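Local coordinates for precorrin-6A reductase (Rhodobacter capsulatus, PDB 4X7G), which catalyses the NADPH-dependent reduction of precorrin-6A, a step of cobalamin biosynthesis, and is held here with NADP and a reduced precorrin product, at residues 102-108 with 206-211; 126-132 with 147-153. All blocks are in the same frame, centred on the assembly; numbering follows the deposited sequence.

Contact 1 (102-108 with 206-211). With 3Y8 (3-[(1R,2S,3S,7S,11S,16S,17R,18R,19R)-2,7,12,18-tetrakis(2-hydroxy-2-oxoethyl)-3,13-bis(3-hydroxy-3-oxopropyl)-1,2,5,7,11,17-hexamethyl-17-(3-oxidanyl-3-oxidanylidene-prop-1-enyl)-3,6,8,10,15,16,18,19,21,24-decahydrocorrin-8-yl]propanoic acid), chain C.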
# COMPACT_ATOMS: atom_id res chain seq x y z
N TRP A 102 -2.69 -10.85 5.02
CA TRP A 102 -3.74 -11.76 4.63
C TRP A 102 -3.29 -13.22 4.87
O TRP A 102 -2.13 -13.51 4.70
CB TRP A 102 -4.09 -11.60 3.15
CG TRP A 102 -4.67 -10.31 2.74
CD1 TRP A 102 -5.80 -9.66 3.30
CD2 TRP A 102 -4.26 -9.48 1.64
NE1 TRP A 102 -6.01 -8.52 2.66
CE2 TRP A 102 -5.15 -8.38 1.59
CE3 TRP A 102 -3.24 -9.54 0.66
CZ2 TRP A 102 -5.01 -7.40 0.64
CZ3 TRP A 102 -3.19 -8.61 -0.27
CH2 TRP A 102 -4.06 -7.53 -0.29
N THR A 103 -4.23 -14.08 5.26
CA THR A 103 -3.95 -15.48 5.52
C THR A 103 -4.95 -16.32 4.72
O THR A 103 -6.07 -15.94 4.46
CB THR A 103 -3.96 -15.83 7.04
OG1 THR A 103 -5.19 -15.42 7.56
CG2 THR A 103 -2.85 -15.14 7.74
N ALA A 104 -4.47 -17.47 4.38
CA ALA A 104 -5.21 -18.35 3.50
C ALA A 104 -6.42 -18.95 4.14
O ALA A 104 -6.36 -19.28 5.31
CB ALA A 104 -4.30 -19.46 2.98
N GLN A 105 -7.49 -19.06 3.39
CA GLN A 105 -8.66 -19.80 3.85
C GLN A 105 -9.03 -20.81 2.84
O GLN A 105 -8.42 -21.00 1.80
CB GLN A 105 -9.81 -18.91 4.19
CG GLN A 105 -10.22 -17.97 3.15
CD GLN A 105 -11.07 -16.89 3.77
OE1 GLN A 105 -10.56 -16.02 4.50
NE2 GLN A 105 -12.38 -16.99 3.59
N ALA A 106 -10.14 -21.51 3.17
CA ALA A 106 -10.62 -22.56 2.31
C ALA A 106 -10.84 -22.04 0.91
O ALA A 106 -11.42 -20.91 0.78
CB ALA A 106 -12.00 -23.00 2.79
N GLY A 107 -10.32 -22.77 -0.02
CA GLY A 107 -10.39 -22.46 -1.43
C GLY A 107 -9.19 -21.69 -2.00
O GLY A 107 -9.03 -21.68 -3.19
N ASP A 108 -8.38 -21.04 -1.14
CA ASP A 108 -7.15 -20.33 -1.61
C ASP A 108 -6.13 -21.34 -2.06
O ASP A 108 -5.96 -22.39 -1.40
CB ASP A 108 -6.62 -19.47 -0.49
CG ASP A 108 -7.45 -18.26 -0.21
OD1 ASP A 108 -8.15 -17.71 -1.15
OD2 ASP A 108 -7.49 -17.83 0.91
N LYS A 206 -8.66 -9.03 -5.38
CA LYS A 206 -8.07 -9.91 -6.34
C LYS A 206 -7.92 -11.34 -5.78
O LYS A 206 -7.97 -12.28 -6.52
CB LYS A 206 -6.70 -9.42 -6.87
CG LYS A 206 -5.71 -9.22 -5.78
CD LYS A 206 -4.36 -8.75 -6.29
CE LYS A 206 -3.46 -8.25 -5.23
NZ LYS A 206 -3.92 -6.95 -4.65
N LEU A 207 -7.72 -11.43 -4.49
CA LEU A 207 -7.56 -12.76 -3.85
C LEU A 207 -8.87 -13.52 -3.83
O LEU A 207 -8.94 -14.72 -4.07
CB LEU A 207 -7.06 -12.65 -2.43
CG LEU A 207 -5.78 -11.89 -2.26
CD1 LEU A 207 -5.48 -11.72 -0.76
CD2 LEU A 207 -4.63 -12.57 -2.99
N ILE A 208 -9.97 -12.79 -3.55
CA ILE A 208 -11.30 -13.43 -3.54
C ILE A 208 -11.73 -13.82 -4.92
O ILE A 208 -12.28 -14.90 -5.17
CB ILE A 208 -12.28 -12.48 -2.81
CG1 ILE A 208 -11.83 -12.14 -1.41
CG2 ILE A 208 -13.69 -13.09 -2.81
CD1 ILE A 208 -12.43 -10.92 -0.70
N ALA A 209 -11.46 -12.90 -5.89
CA ALA A 209 -11.70 -13.20 -7.26
C ALA A 209 -10.95 -14.42 -7.74
O ALA A 209 -11.47 -15.31 -8.42
CB ALA A 209 -11.40 -11.96 -8.12
N ALA A 210 -9.64 -14.50 -7.42
CA ALA A 210 -8.88 -15.66 -7.77
C ALA A 210 -9.48 -16.92 -7.17
O ALA A 210 -9.52 -17.93 -7.84
CB ALA A 210 -7.40 -15.49 -7.34
N ARG A 211 -9.87 -16.84 -5.91
CA ARG A 211 -10.50 -17.99 -5.28
C ARG A 211 -11.76 -18.44 -6.04
O ARG A 211 -11.93 -19.64 -6.28
CB ARG A 211 -10.79 -17.64 -3.84
CG ARG A 211 -11.22 -18.80 -2.96
CD ARG A 211 -11.77 -18.39 -1.61
NE ARG A 211 -10.97 -17.45 -0.89
CZ ARG A 211 -11.41 -16.52 -0.17
NH1 ARG A 211 -12.68 -16.35 0.13
NH2 ARG A 211 -10.56 -15.62 0.32
C48 3Y8 C . -0.19 7.40 -4.73
C47 3Y8 C . -3.38 7.52 -4.51
C43 3Y8 C . -8.01 4.96 -1.30
C42 3Y8 C . -7.20 4.19 -2.43
C41 3Y8 C . -6.03 3.60 -1.68
C38 3Y8 C . -4.04 0.35 -0.77
C37 3Y8 C . -5.32 0.37 -1.51
C36 3Y8 C . -6.73 0.99 -3.49
C35 3Y8 C . -4.68 -1.33 -3.96
C32 3Y8 C . -4.00 -4.56 -7.52
C31 3Y8 C . -2.92 -4.00 -6.50
C2 3Y8 C . -0.60 -1.63 -5.50
C1 3Y8 C . -0.61 -0.08 -5.77
C4 3Y8 C . -2.63 -0.60 -4.78
C5 3Y8 C . -3.80 -0.32 -4.18
C7 3Y8 C . -5.33 1.25 -2.82
C8 3Y8 C . -5.18 2.71 -2.59
C6 3Y8 C . -4.24 0.96 -3.68
C3 3Y8 C . -2.09 -1.93 -5.29
C11 3Y8 C . -3.08 4.95 -4.84
C12 3Y8 C . -2.52 6.27 -4.76
C13 3Y8 C . -1.20 6.27 -4.90
C14 3Y8 C . -0.80 4.90 -5.17
C15 3Y8 C . 0.49 4.49 -5.40
C16 3Y8 C . 0.78 3.07 -5.63
C17 3Y8 C . 2.08 2.55 -6.19
C18 3Y8 C . 1.78 1.02 -6.28
C19 3Y8 C . 0.57 0.76 -5.28
C20 3Y8 C . -0.94 0.22 -7.23
C21 3Y8 C . -3.99 8.08 -5.86
C24 3Y8 C . -4.18 4.82 -5.90
C25 3Y8 C . -0.00 -2.45 -6.66
C26 3Y8 C . 0.10 -1.93 -4.16
O59 3Y8 C . 0.42 2.76 -10.94
C57 3Y8 C . 1.04 3.41 -9.99
O58 3Y8 C . 1.72 4.47 -10.11
C56 3Y8 C . 1.06 2.71 -8.66
C55 3Y8 C . 2.22 3.10 -7.69
C54 3Y8 C . 3.27 2.89 -5.33
C60 3Y8 C . 2.92 0.07 -5.91
C61 3Y8 C . 4.05 -0.01 -6.83
O62 3Y8 C . 5.10 -0.59 -6.36
O63 3Y8 C . 3.98 0.44 -8.01
N24 3Y8 C . 0.04 2.11 -5.06
N23 3Y8 C . -1.93 4.13 -5.15
C49 3Y8 C . 0.39 7.36 -3.31
C50 3Y8 C . 1.34 8.45 -2.94
O51 3Y8 C . 1.71 9.29 -3.79
O52 3Y8 C . 1.64 8.48 -1.69
O23 3Y8 C . -5.21 8.38 -5.81
O22 3Y8 C . -3.26 8.18 -6.81
C10 3Y8 C . -3.59 4.54 -3.41
C9 3Y8 C . -4.17 3.17 -3.34
N22 3Y8 C . -3.61 2.10 -4.06
O44 3Y8 C . -8.77 4.25 -0.63
O45 3Y8 C . -7.96 6.12 -1.34
O39 3Y8 C . -4.17 0.26 0.49
O40 3Y8 C . -2.98 0.28 -1.38
N21 3Y8 C . -1.81 0.35 -5.06
C27 3Y8 C . -0.00 -3.43 -3.74
O28 3Y8 C . 0.87 -4.18 -4.19
O29 3Y8 C . -0.91 -3.81 -3.01
C30 3Y8 C . -3.00 -2.50 -6.43
O34 3Y8 C . -3.82 -4.17 -8.73
O33 3Y8 C . -4.70 -5.39 -6.95
O HOH W 1 -11.06 -22.12 -5.13
O HOH W 2 -7.05 -16.65 -3.37
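With CG anti to the backbone N (chi1 -170°) and a bend at chi3, R211 swings its guanidinium round to D108. R211 NE meets D108 OD1 at 2.8 Å along an almost straight N-H line, in the guanidinium plane but from above the carboxylate plane; the two planes stand 65° apart. This salt bridge leaves D108 OD2 to take the amide of Q105, D108 OD2 to Q105 N being 2.8 Å. Over one guanidinium face lies the Q105 side chain, its amide stacked nearly parallel, with Q105 NE2 3.5 Å from R211 NH1. Residues 105-108 form a type II beta turn, closed by D108 N on Q105 O, in the loop that leads to edge strand 109-113 of the second Rossmann-like sheet; helix 205-213 packs against this loop. At its positive phi (95°), a CB on G107 would jam against the carbonyl O of A106 and also crowd R211 CG. A water joins D108 OD1 to L207 O, giving that carboxylate oxygen a second donor. Further along, L207 CD1 sits over the six-membered ring of W102 in a CH-pi contact, 3.8 Å from its centroid, while W110 also touches both side chains. K206, one helix residue earlier, reaches the bound corrinoid: K206 NZ to 3Y8 O33 is 2.9 Å, and A203 O takes a second bond from the same ammonium.

Contact 2 (126-132 with 147-153). With 3Y8 (3-[(1R,2S,3S,7S,11S,16S,17R,18R,19R)-2,7,12,18-tetrakis(2-hydroxy-2-oxoethyl)-3,13-bis(3-hydroxy-3-oxopropyl)-1,2,5,7,11,17-hexamethyl-17-(3-oxidanyl-3-oxidanylidene-prop-1-enyl)-3,6,8,10,15,16,18,19,21,24-decahydrocorrin-8-yl]propanoic acid), chain C.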
# COMPACT_ATOMS: atom_id res chain seq x y z
N ALA A 126 6.71 -22.64 -19.10
CA ALA A 126 5.82 -22.55 -20.28
C ALA A 126 4.98 -21.27 -20.16
O ALA A 126 4.53 -20.92 -19.02
CB ALA A 126 4.89 -23.72 -20.19
N PRO A 127 4.84 -20.61 -21.26
CA PRO A 127 4.08 -19.34 -21.19
C PRO A 127 2.70 -19.46 -20.55
O PRO A 127 1.87 -20.38 -20.78
CB PRO A 127 3.99 -18.94 -22.70
CG PRO A 127 5.22 -19.59 -23.34
CD PRO A 127 5.17 -20.93 -22.69
N ALA A 128 2.43 -18.49 -19.68
CA ALA A 128 1.20 -18.41 -18.86
C ALA A 128 0.56 -17.03 -19.09
O ALA A 128 1.07 -16.25 -19.88
CB ALA A 128 1.58 -18.63 -17.38
N ARG A 129 -0.54 -16.79 -18.37
CA ARG A 129 -1.27 -15.52 -18.48
C ARG A 129 -1.34 -14.94 -17.07
O ARG A 129 -2.15 -15.38 -16.27
CB ARG A 129 -2.64 -15.76 -19.08
CG ARG A 129 -2.52 -16.29 -20.55
CD ARG A 129 -3.87 -16.43 -21.21
NE ARG A 129 -4.57 -15.18 -21.41
CZ ARG A 129 -4.39 -14.35 -22.40
NH1 ARG A 129 -3.45 -14.58 -23.29
NH2 ARG A 129 -5.08 -13.22 -22.47
N VAL A 130 -0.42 -14.05 -16.81
CA VAL A 130 -0.13 -13.66 -15.41
C VAL A 130 -0.59 -12.27 -15.09
O VAL A 130 -0.20 -11.34 -15.79
CB VAL A 130 1.38 -13.74 -15.20
CG1 VAL A 130 1.75 -13.34 -13.75
CG2 VAL A 130 1.99 -15.11 -15.56
N PHE A 131 -1.45 -12.15 -14.07
CA PHE A 131 -1.84 -10.84 -13.60
C PHE A 131 -0.79 -10.32 -12.66
O PHE A 131 -0.64 -10.89 -11.51
CB PHE A 131 -3.20 -10.86 -12.97
CG PHE A 131 -3.67 -9.51 -12.45
CD1 PHE A 131 -3.25 -8.31 -12.97
CD2 PHE A 131 -4.60 -9.50 -11.43
CE1 PHE A 131 -3.76 -7.12 -12.51
CE2 PHE A 131 -5.13 -8.29 -10.96
CZ PHE A 131 -4.70 -7.10 -11.53
N LEU A 132 0.05 -9.35 -13.05
CA LEU A 132 1.04 -8.73 -12.19
C LEU A 132 0.40 -7.67 -11.44
O LEU A 132 0.49 -6.48 -11.80
CB LEU A 132 2.19 -8.19 -12.98
CG LEU A 132 3.01 -9.10 -13.73
CD1 LEU A 132 4.20 -8.33 -14.38
CD2 LEU A 132 3.55 -10.18 -12.87
N GLN A 147 8.64 -14.43 -21.45
CA GLN A 147 7.84 -15.33 -22.26
C GLN A 147 6.32 -15.29 -22.01
O GLN A 147 5.51 -15.81 -22.81
CB GLN A 147 8.31 -16.78 -22.19
CG GLN A 147 8.06 -17.55 -20.90
CD GLN A 147 9.16 -17.36 -19.86
OE1 GLN A 147 9.89 -16.32 -19.76
NE2 GLN A 147 9.23 -18.34 -19.00
N HIS A 148 5.93 -14.82 -20.83
CA HIS A 148 4.49 -14.86 -20.44
C HIS A 148 3.72 -13.73 -21.11
O HIS A 148 4.32 -12.70 -21.43
CB HIS A 148 4.39 -14.76 -18.93
CG HIS A 148 5.10 -15.90 -18.27
ND1 HIS A 148 4.72 -17.19 -18.51
CD2 HIS A 148 6.18 -15.94 -17.47
CE1 HIS A 148 5.55 -18.00 -17.84
NE2 HIS A 148 6.43 -17.28 -17.19
N HIS A 149 2.40 -13.94 -21.13
CA HIS A 149 1.52 -12.77 -21.31
C HIS A 149 1.24 -12.15 -19.93
O HIS A 149 0.85 -12.93 -19.04
CB HIS A 149 0.21 -13.17 -21.97
CG HIS A 149 -0.82 -12.08 -21.89
ND1 HIS A 149 -0.68 -10.89 -22.55
CD2 HIS A 149 -1.95 -11.98 -21.16
CE1 HIS A 149 -1.65 -10.09 -22.20
NE2 HIS A 149 -2.44 -10.72 -21.39
N TYR A 150 1.42 -10.90 -19.79
CA TYR A 150 1.21 -10.20 -18.57
C TYR A 150 0.02 -9.24 -18.68
O TYR A 150 -0.11 -8.50 -19.69
CB TYR A 150 2.42 -9.44 -18.12
CG TYR A 150 3.60 -10.30 -17.72
CD1 TYR A 150 3.53 -11.01 -16.55
CD2 TYR A 150 4.74 -10.45 -18.51
CE1 TYR A 150 4.61 -11.82 -16.15
CE2 TYR A 150 5.79 -11.24 -18.15
CZ TYR A 150 5.71 -11.89 -16.94
OH TYR A 150 6.78 -12.68 -16.47
N LEU A 151 -0.80 -9.23 -17.67
CA LEU A 151 -1.81 -8.19 -17.44
C LEU A 151 -1.29 -7.24 -16.41
O LEU A 151 -0.88 -7.73 -15.30
CB LEU A 151 -3.11 -8.81 -17.02
CG LEU A 151 -4.26 -7.82 -16.62
CD1 LEU A 151 -4.71 -7.02 -17.84
CD2 LEU A 151 -5.41 -8.53 -16.01
N LEU A 152 -1.27 -5.99 -16.64
CA LEU A 152 -0.80 -4.96 -15.74
C LEU A 152 -1.97 -4.09 -15.33
O LEU A 152 -2.98 -3.99 -16.07
CB LEU A 152 0.25 -4.04 -16.41
CG LEU A 152 1.31 -4.75 -17.18
CD1 LEU A 152 2.25 -3.83 -17.87
CD2 LEU A 152 2.05 -5.74 -16.32
N ARG A 153 -1.91 -3.47 -14.18
CA ARG A 153 -2.94 -2.53 -13.72
C ARG A 153 -2.17 -1.31 -13.16
O ARG A 153 -1.48 -1.45 -12.17
CB ARG A 153 -3.90 -3.16 -12.74
CG ARG A 153 -4.92 -2.17 -12.22
CD ARG A 153 -6.23 -2.83 -11.80
NE ARG A 153 -6.08 -3.73 -10.69
CZ ARG A 153 -7.02 -4.52 -10.20
NH1 ARG A 153 -6.79 -5.30 -9.21
NH2 ARG A 153 -8.19 -4.57 -10.83
C48 3Y8 C . -0.19 7.40 -4.73
C47 3Y8 C . -3.38 7.52 -4.51
C43 3Y8 C . -8.01 4.96 -1.30
C42 3Y8 C . -7.20 4.19 -2.43
C41 3Y8 C . -6.03 3.60 -1.68
C38 3Y8 C . -4.04 0.35 -0.77
C37 3Y8 C . -5.32 0.37 -1.51
C36 3Y8 C . -6.73 0.99 -3.49
C35 3Y8 C . -4.68 -1.33 -3.96
C32 3Y8 C . -4.00 -4.56 -7.52
C31 3Y8 C . -2.92 -4.00 -6.50
C2 3Y8 C . -0.60 -1.63 -5.50
C1 3Y8 C . -0.61 -0.08 -5.77
C4 3Y8 C . -2.63 -0.60 -4.78
C5 3Y8 C . -3.80 -0.32 -4.18
C7 3Y8 C . -5.33 1.25 -2.82
C8 3Y8 C . -5.18 2.71 -2.59
C6 3Y8 C . -4.24 0.96 -3.68
C3 3Y8 C . -2.09 -1.93 -5.29
C11 3Y8 C . -3.08 4.95 -4.84
C12 3Y8 C . -2.52 6.27 -4.76
C13 3Y8 C . -1.20 6.27 -4.90
C14 3Y8 C . -0.80 4.90 -5.17
C15 3Y8 C . 0.49 4.49 -5.40
C16 3Y8 C . 0.78 3.07 -5.63
C17 3Y8 C . 2.08 2.55 -6.19
C18 3Y8 C . 1.78 1.02 -6.28
C19 3Y8 C . 0.57 0.76 -5.28
C20 3Y8 C . -0.94 0.22 -7.23
C21 3Y8 C . -3.99 8.08 -5.86
C24 3Y8 C . -4.18 4.82 -5.90
C25 3Y8 C . -0.00 -2.45 -6.66
C26 3Y8 C . 0.10 -1.93 -4.16
O59 3Y8 C . 0.42 2.76 -10.94
C57 3Y8 C . 1.04 3.41 -9.99
O58 3Y8 C . 1.72 4.47 -10.11
C56 3Y8 C . 1.06 2.71 -8.66
C55 3Y8 C . 2.22 3.10 -7.69
C54 3Y8 C . 3.27 2.89 -5.33
C60 3Y8 C . 2.92 0.07 -5.91
C61 3Y8 C . 4.05 -0.01 -6.83
O62 3Y8 C . 5.10 -0.59 -6.36
O63 3Y8 C . 3.98 0.44 -8.01
N24 3Y8 C . 0.04 2.11 -5.06
N23 3Y8 C . -1.93 4.13 -5.15
C49 3Y8 C . 0.39 7.36 -3.31
C50 3Y8 C . 1.34 8.45 -2.94
O51 3Y8 C . 1.71 9.29 -3.79
O52 3Y8 C . 1.64 8.48 -1.69
O23 3Y8 C . -5.21 8.38 -5.81
O22 3Y8 C . -3.26 8.18 -6.81
C10 3Y8 C . -3.59 4.54 -3.41
C9 3Y8 C . -4.17 3.17 -3.34
N22 3Y8 C . -3.61 2.10 -4.06
O44 3Y8 C . -8.77 4.25 -0.63
O45 3Y8 C . -7.96 6.12 -1.34
O39 3Y8 C . -4.17 0.26 0.49
O40 3Y8 C . -2.98 0.28 -1.38
N21 3Y8 C . -1.81 0.35 -5.06
C27 3Y8 C . -0.00 -3.43 -3.74
O28 3Y8 C . 0.87 -4.18 -4.19
O29 3Y8 C . -0.91 -3.81 -3.01
C30 3Y8 C . -3.00 -2.50 -6.43
O34 3Y8 C . -3.82 -4.17 -8.73
O33 3Y8 C . -4.70 -5.39 -6.95
O HOH W 3 0.71 -3.96 -12.99
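R153 and F131 meet beside a propionate of the bound corrinoid, at the ends of two neighbouring parallel strands. R153 CB lies 4.0 Å from F131 CE1, at the edge of the ring; CG and CD pass alongside the carboxylate, and the bend at chi3 (64°) turns the guanidinium onto it. R153 NE then gives 3Y8 O34 a 3.0 Å bond, and R153 NH1 adds weak bonds to both carboxylate oxygens. R153 NH2 finishes in a salt bridge with D181, and F176 makes a cation-pi contact with the same group. F131 CZ, on the rim of its ring, stands 3.4 Å above one face of the R153 guanidinium, the planes 78° apart. An alanine in place of F131 would leave this guanidinium face without its ring and is likely to let R153 shift against the carboxylate.

Behind this end, the backbones pair in parallel register from R129 with H149 to F131 with L151: V130 N bonds H149 O, L151 N bonds V130 O and L132 N bonds L151 O. Strands 129-132 and 149-154 are the fourth and fifth across the six-stranded parallel sheet of a Rossmann-type domain, between 192-196 and 167-171. One face carries F131 CD1 against L151 CD2, under helix 178-187; on the other, L132 CG packs 3.4 Å from Y150 CD1. At the start, A128 N gives H148 ND1 a 2.9 Å bond in the ring plane. H149 CD2 lies over one face of the R129 guanidinium, toward its rim, the planes 17° apart; R129 NH2 bonds the E188 carbonyl, and H149 holds D166 with ND1 and the E188 carboxylate with NE2. Set between D181 and the ligand carboxylate, the R153 cation probably divides its charge between two anions, which suits a substrate rich in carboxylates.

In the fold
Contacts 1 and 2 belong to the same six-stranded parallel sheet and its helices: 126-132 with 147-153 pairs two of its strands, whereas 102-108 with 206-211 ties the loop entering edge strand 109-113 to helix 205-213. Along the chain, contact 2 is nested inside the loop that contact 1 closes. Their centres lie 19 Å apart and their nearest atoms about 5 Å, without touching. The corrinoid joins them: K206 of contact 1 and R153 of contact 2 share one propionate, and D181 touches both side chains. The bound NADP is more remote, about 9 Å from the K206 side chain and about 11 Å from that of R153.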